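Toxin secretion ATP-binding protein (Vibrio parahaemolyticus RIMD 2210633, PDB 3B79) probably takes part in ATP-driven toxin secretion as an ABC transporter, this chain being its N-terminal peptidase C39-like domain. Local coordinates at residues 69-77 with 113-124. Sequence-based numbering, arbitrary orientation.
Sequences ILPAILVLK and LLEQYTGRYFLV
Phe122 turns the edge of its ring to Val75, whose CG2 lies near the ring plane, 4.0 Å from CE2. On the Tyr117 ring, the backbone N of Gly119 sits over the centre of one face, while Leu74 CD2 approaches CE1 obliquely. The guanidinium of Arg120 carries Thr118 OG1 over one face and meets Val75 CG1 obliquely; a long, partly exposed arginine can lay its flat group there. Leu74 serves three neighbours with its two methyls: CD2 packs on Tyr121 CB as well as Tyr117, and CD1 on both methyls of Leu113.

The strands 72-76 and 120-124 run antiparallel, with Ile73 and Phe122 on one face and Leu74 and Tyr121 on the other. Ile73 and Phe122 form a hydrogen-bonded pair, with Phe122 N 2.7 Å from Ile73 O; Leu74 and Tyr121 follow as a non-hydrogen-bonded pair. Then the register slips by two residues, a beta bulge, and Leu76 pairs with Tyr117, their side chains diverging. Threonine suits the bend: with Thr118 chi1 at 62°, Thr118 OG1 stands between backbone N and carbonyl carbon, donates to Val75 O (2.8 Å) from above the carbonyl plane, and accepts from Arg120 N in an ST turn. Thr118 N grips the same oxygen within the plane. Beyond it, the extended Lys77 side chain carries NZ to Glu115 O (2.8 Å). At the other end, one water bridges Pro71 O and Val124 O.

This bulged pairing forms the middle of the antiparallel sheet of the peptidase C39-like domain, flanked by 53-59 beside 120-126 and by 80-88 beside 72-76. Ile73 and Val124 face helix 7-18, whereas Leu74 and Leu76 meet Leu113 of helix 110-116, and Tyr117 OH bonds to Ala60 O.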
loop_
_atom_site.group_PDB
_atom_site.type_symbol
_atom_site.label_atom_id
_atom_site.label_comp_id
_atom_site.label_asym_id
_atom_site.label_seq_id
_atom_site.Cartn_x
_atom_site.Cartn_y
_atom_site.Cartn_z
ATOM N N ILE A 69 4.939 -10.940 5.554
ATOM C CA ILE A 69 4.522 -10.553 4.196
ATOM C C ILE A 69 4.770 -9.085 3.907
ATOM O O ILE A 69 4.558 -8.642 2.759
ATOM C CB ILE A 69 3.002 -10.840 3.942
ATOM C CG1 ILE A 69 2.057 -9.909 4.726
ATOM C CG2 ILE A 69 2.714 -12.313 4.113
ATOM C CD1 ILE A 69 0.675 -9.824 4.096
ATOM N N LEU A 70 5.250 -8.343 4.897
ATOM C CA LEU A 70 5.350 -6.896 4.722
ATOM C C LEU A 70 6.529 -6.568 3.798
ATOM O O LEU A 70 7.504 -7.313 3.762
ATOM C CB LEU A 70 5.481 -6.273 6.100
ATOM C CG LEU A 70 4.270 -6.527 7.013
ATOM C CD1 LEU A 70 4.514 -5.814 8.386
ATOM C CD2 LEU A 70 2.937 -6.118 6.426
ATOM N N PRO A 71 6.482 -5.445 3.070
ATOM C CA PRO A 71 5.416 -4.413 3.131
ATOM C C PRO A 71 4.118 -4.840 2.417
ATOM O O PRO A 71 4.144 -5.487 1.352
ATOM C CB PRO A 71 6.047 -3.223 2.375
ATOM C CG PRO A 71 7.024 -3.867 1.419
ATOM C CD PRO A 71 7.637 -5.055 2.224
ATOM N N ALA A 72 3.000 -4.458 3.024
ATOM C CA ALA A 72 1.654 -4.709 2.457
ATOM C C ALA A 72 0.981 -3.381 2.194
ATOM O O ALA A 72 1.412 -2.336 2.720
ATOM C CB ALA A 72 0.829 -5.521 3.413
ATOM N N ILE A 73 -0.037 -3.371 1.340
ATOM C CA ILE A 73 -0.761 -2.133 1.115
ATOM C C ILE A 73 -2.113 -2.204 1.821
ATOM O O ILE A 73 -2.905 -3.110 1.517
ATOM C CB ILE A 73 -0.933 -1.857 -0.389
ATOM C CG1 ILE A 73 0.434 -1.734 -1.078
ATOM C CG2 ILE A 73 -1.837 -0.632 -0.589
ATOM C CD1 ILE A 73 0.387 -1.547 -2.600
ATOM N N LEU A 74 -2.353 -1.305 2.771
ATOM C CA LEU A 74 -3.612 -1.336 3.511
ATOM C C LEU A 74 -4.622 -0.432 2.839
ATOM O O LEU A 74 -4.302 0.703 2.447
ATOM C CB LEU A 74 -3.401 -0.831 4.922
ATOM C CG LEU A 74 -2.340 -1.539 5.775
ATOM C CD1 LEU A 74 -2.290 -0.955 7.154
ATOM C CD2 LEU A 74 -2.542 -3.046 5.790
ATOM N N VAL A 75 -5.867 -0.910 2.748
ATOM C CA VAL A 75 -6.959 -0.039 2.323
ATOM C C VAL A 75 -7.539 0.625 3.553
ATOM O O VAL A 75 -7.921 -0.024 4.538
ATOM C CB VAL A 75 -8.043 -0.880 1.621
ATOM C CG1 VAL A 75 -9.219 0.012 1.238
ATOM C CG2 VAL A 75 -7.468 -1.597 0.385
ATOM N N LEU A 76 -7.580 1.960 3.514
ATOM C CA LEU A 76 -8.005 2.775 4.672
ATOM C C LEU A 76 -9.358 3.434 4.320
ATOM O O LEU A 76 -9.747 3.516 3.161
ATOM C CB LEU A 76 -6.965 3.864 4.969
ATOM C CG LEU A 76 -5.554 3.322 5.264
ATOM C CD1 LEU A 76 -4.623 4.514 5.474
ATOM C CD2 LEU A 76 -5.509 2.394 6.466
ATOM N N LYS A 77 -10.053 3.884 5.349
ATOM C CA LYS A 77 -11.369 4.520 5.168
ATOM C C LYS A 77 -11.254 5.739 4.261
ATOM O O LYS A 77 -10.232 6.414 4.223
ATOM C CB LYS A 77 -11.920 4.954 6.532
ATOM C CG LYS A 77 -12.317 3.798 7.434
ATOM C CD LYS A 77 -12.742 4.341 8.800
ATOM C CE LYS A 77 -13.156 3.168 9.698
ATOM N NZ LYS A 77 -13.397 3.653 11.113
ATOM N N LEU A 113 -3.884 3.647 13.441
ATOM C CA LEU A 113 -4.011 2.826 12.255
ATOM C C LEU A 113 -5.233 1.913 12.369
ATOM O O LEU A 113 -6.012 1.751 11.394
ATOM C CB LEU A 113 -2.726 2.007 12.043
ATOM C CG LEU A 113 -2.687 1.218 10.745
ATOM C CD1 LEU A 113 -2.922 2.084 9.512
ATOM C CD2 LEU A 113 -1.354 0.486 10.651
ATOM N N LEU A 114 -5.472 1.360 13.554
ATOM C CA LEU A 114 -6.661 0.490 13.761
ATOM C C LEU A 114 -7.931 1.249 13.421
ATOM O O LEU A 114 -8.844 0.692 12.818
ATOM C CB LEU A 114 -6.716 0.019 15.211
ATOM C CG LEU A 114 -5.763 -1.136 15.576
ATOM C CD1 LEU A 114 -5.647 -1.304 17.117
ATOM C CD2 LEU A 114 -6.208 -2.457 14.954
ATOM N N GLU A 115 -8.023 2.520 13.808
ATOM C CA GLU A 115 -9.252 3.294 13.542
ATOM C C GLU A 115 -9.497 3.600 12.082
ATOM O O GLU A 115 -10.638 3.866 11.693
ATOM C CB GLU A 115 -9.296 4.608 14.362
ATOM C CG GLU A 115 -10.459 5.601 14.029
ATOM C CD GLU A 115 -11.880 5.131 14.396
ATOM O OE1 GLU A 115 -12.050 4.269 15.285
ATOM O OE2 GLU A 115 -12.826 5.669 13.781
ATOM N N GLN A 116 -8.440 3.664 11.272
ATOM C CA GLN A 116 -8.640 3.951 9.848
ATOM C C GLN A 116 -8.653 2.715 8.949
ATOM O O GLN A 116 -8.992 2.822 7.760
ATOM C CB GLN A 116 -7.623 4.963 9.292
ATOM C CG GLN A 116 -7.639 6.281 10.048
ATOM C CD GLN A 116 -9.002 6.941 10.055
ATOM O OE1 GLN A 116 -9.736 6.901 9.058
ATOM N NE2 GLN A 116 -9.374 7.508 11.215
ATOM N N TYR A 117 -8.189 1.576 9.450
ATOM C CA TYR A 117 -8.032 0.402 8.600
ATOM C C TYR A 117 -9.389 -0.248 8.319
ATOM O O TYR A 117 -10.195 -0.406 9.239
ATOM C CB TYR A 117 -7.095 -0.577 9.327
ATOM C CG TYR A 117 -6.938 -1.908 8.616
ATOM C CD1 TYR A 117 -6.493 -1.954 7.298
ATOM C CD2 TYR A 117 -7.237 -3.100 9.265
ATOM C CE1 TYR A 117 -6.359 -3.179 6.654
ATOM C CE2 TYR A 117 -7.070 -4.308 8.621
ATOM C CZ TYR A 117 -6.618 -4.331 7.342
ATOM O OH TYR A 117 -6.482 -5.549 6.681
ATOM N N THR A 118 -9.634 -0.612 7.055
ATOM C CA THR A 118 -10.938 -1.153 6.658
ATOM C C THR A 118 -11.083 -2.642 6.885
ATOM O O THR A 118 -12.204 -3.161 6.779
ATOM C CB THR A 118 -11.160 -0.954 5.148
ATOM O OG1 THR A 118 -10.156 -1.687 4.416
ATOM C CG2 THR A 118 -11.176 0.522 4.773
ATOM N N GLY A 119 -9.987 -3.368 7.118
ATOM C CA GLY A 119 -10.051 -4.827 7.139
ATOM C C GLY A 119 -9.599 -5.475 5.847
ATOM O O GLY A 119 -9.575 -6.707 5.751
ATOM N N ARG A 120 -9.298 -4.667 4.825
ATOM C CA ARG A 120 -8.857 -5.178 3.522
ATOM C C ARG A 120 -7.434 -4.708 3.241
ATOM O O ARG A 120 -7.099 -3.535 3.494
ATOM C CB ARG A 120 -9.784 -4.671 2.419
ATOM C CG ARG A 120 -11.218 -5.168 2.590
ATOM C CD ARG A 120 -12.161 -4.647 1.488
ATOM N NE ARG A 120 -12.323 -3.190 1.416
ATOM C CZ ARG A 120 -13.019 -2.381 2.212
ATOM N NH1 ARG A 120 -13.699 -2.829 3.294
ATOM N NH2 ARG A 120 -13.021 -1.076 1.874
ATOM N N TYR A 121 -6.598 -5.597 2.707
ATOM C CA TYR A 121 -5.216 -5.222 2.370
ATOM C C TYR A 121 -4.792 -5.972 1.115
ATOM O O TYR A 121 -5.460 -6.931 0.713
ATOM C CB TYR A 121 -4.262 -5.551 3.559
ATOM C CG TYR A 121 -4.014 -7.044 3.694
ATOM C CD1 TYR A 121 -2.868 -7.611 3.151
ATOM C CD2 TYR A 121 -4.936 -7.883 4.369
ATOM C CE1 TYR A 121 -2.685 -8.999 3.229
ATOM C CE2 TYR A 121 -4.735 -9.249 4.448
ATOM C CZ TYR A 121 -3.618 -9.771 3.882
ATOM O OH TYR A 121 -3.431 -11.137 3.941
ATOM N N PHE A 122 -3.688 -5.537 0.500
ATOM C CA PHE A 122 -3.064 -6.262 -0.609
ATOM C C PHE A 122 -1.774 -6.871 -0.173
ATOM O O PHE A 122 -0.880 -6.190 0.384
ATOM C CB PHE A 122 -2.801 -5.371 -1.819
ATOM C CG PHE A 122 -4.066 -4.962 -2.516
ATOM C CD1 PHE A 122 -4.444 -5.637 -3.683
ATOM C CD2 PHE A 122 -4.858 -3.899 -2.063
ATOM C CE1 PHE A 122 -5.604 -5.284 -4.347
ATOM C CE2 PHE A 122 -6.031 -3.552 -2.764
ATOM C CZ PHE A 122 -6.382 -4.262 -3.886
ATOM N N LEU A 123 -1.665 -8.171 -0.459
ATOM C CA LEU A 123 -0.412 -8.923 -0.404
ATOM C C LEU A 123 0.352 -8.692 -1.694
ATOM O O LEU A 123 -0.192 -8.987 -2.767
ATOM C CB LEU A 123 -0.732 -10.427 -0.325
ATOM C CG LEU A 123 0.459 -11.368 -0.582
ATOM C CD1 LEU A 123 1.520 -11.271 0.522
ATOM C CD2 LEU A 123 0.035 -12.820 -0.743
ATOM N N VAL A 124 1.591 -8.196 -1.610
ATOM C CA VAL A 124 2.338 -7.825 -2.811
ATOM C C VAL A 124 3.634 -8.607 -2.816
ATOM O O VAL A 124 4.333 -8.658 -1.775
ATOM C CB VAL A 124 2.618 -6.309 -2.843
ATOM C CG1 VAL A 124 3.269 -5.947 -4.179
ATOM C CG2 VAL A 124 1.364 -5.486 -2.681
HETATM O O HOH W 1 2.523 -7.737 1.064
HETATM O O HOH W 2 5.874 -6.900 -0.230
HETATM O O HOH W 3 -8.449 6.797 6.464
#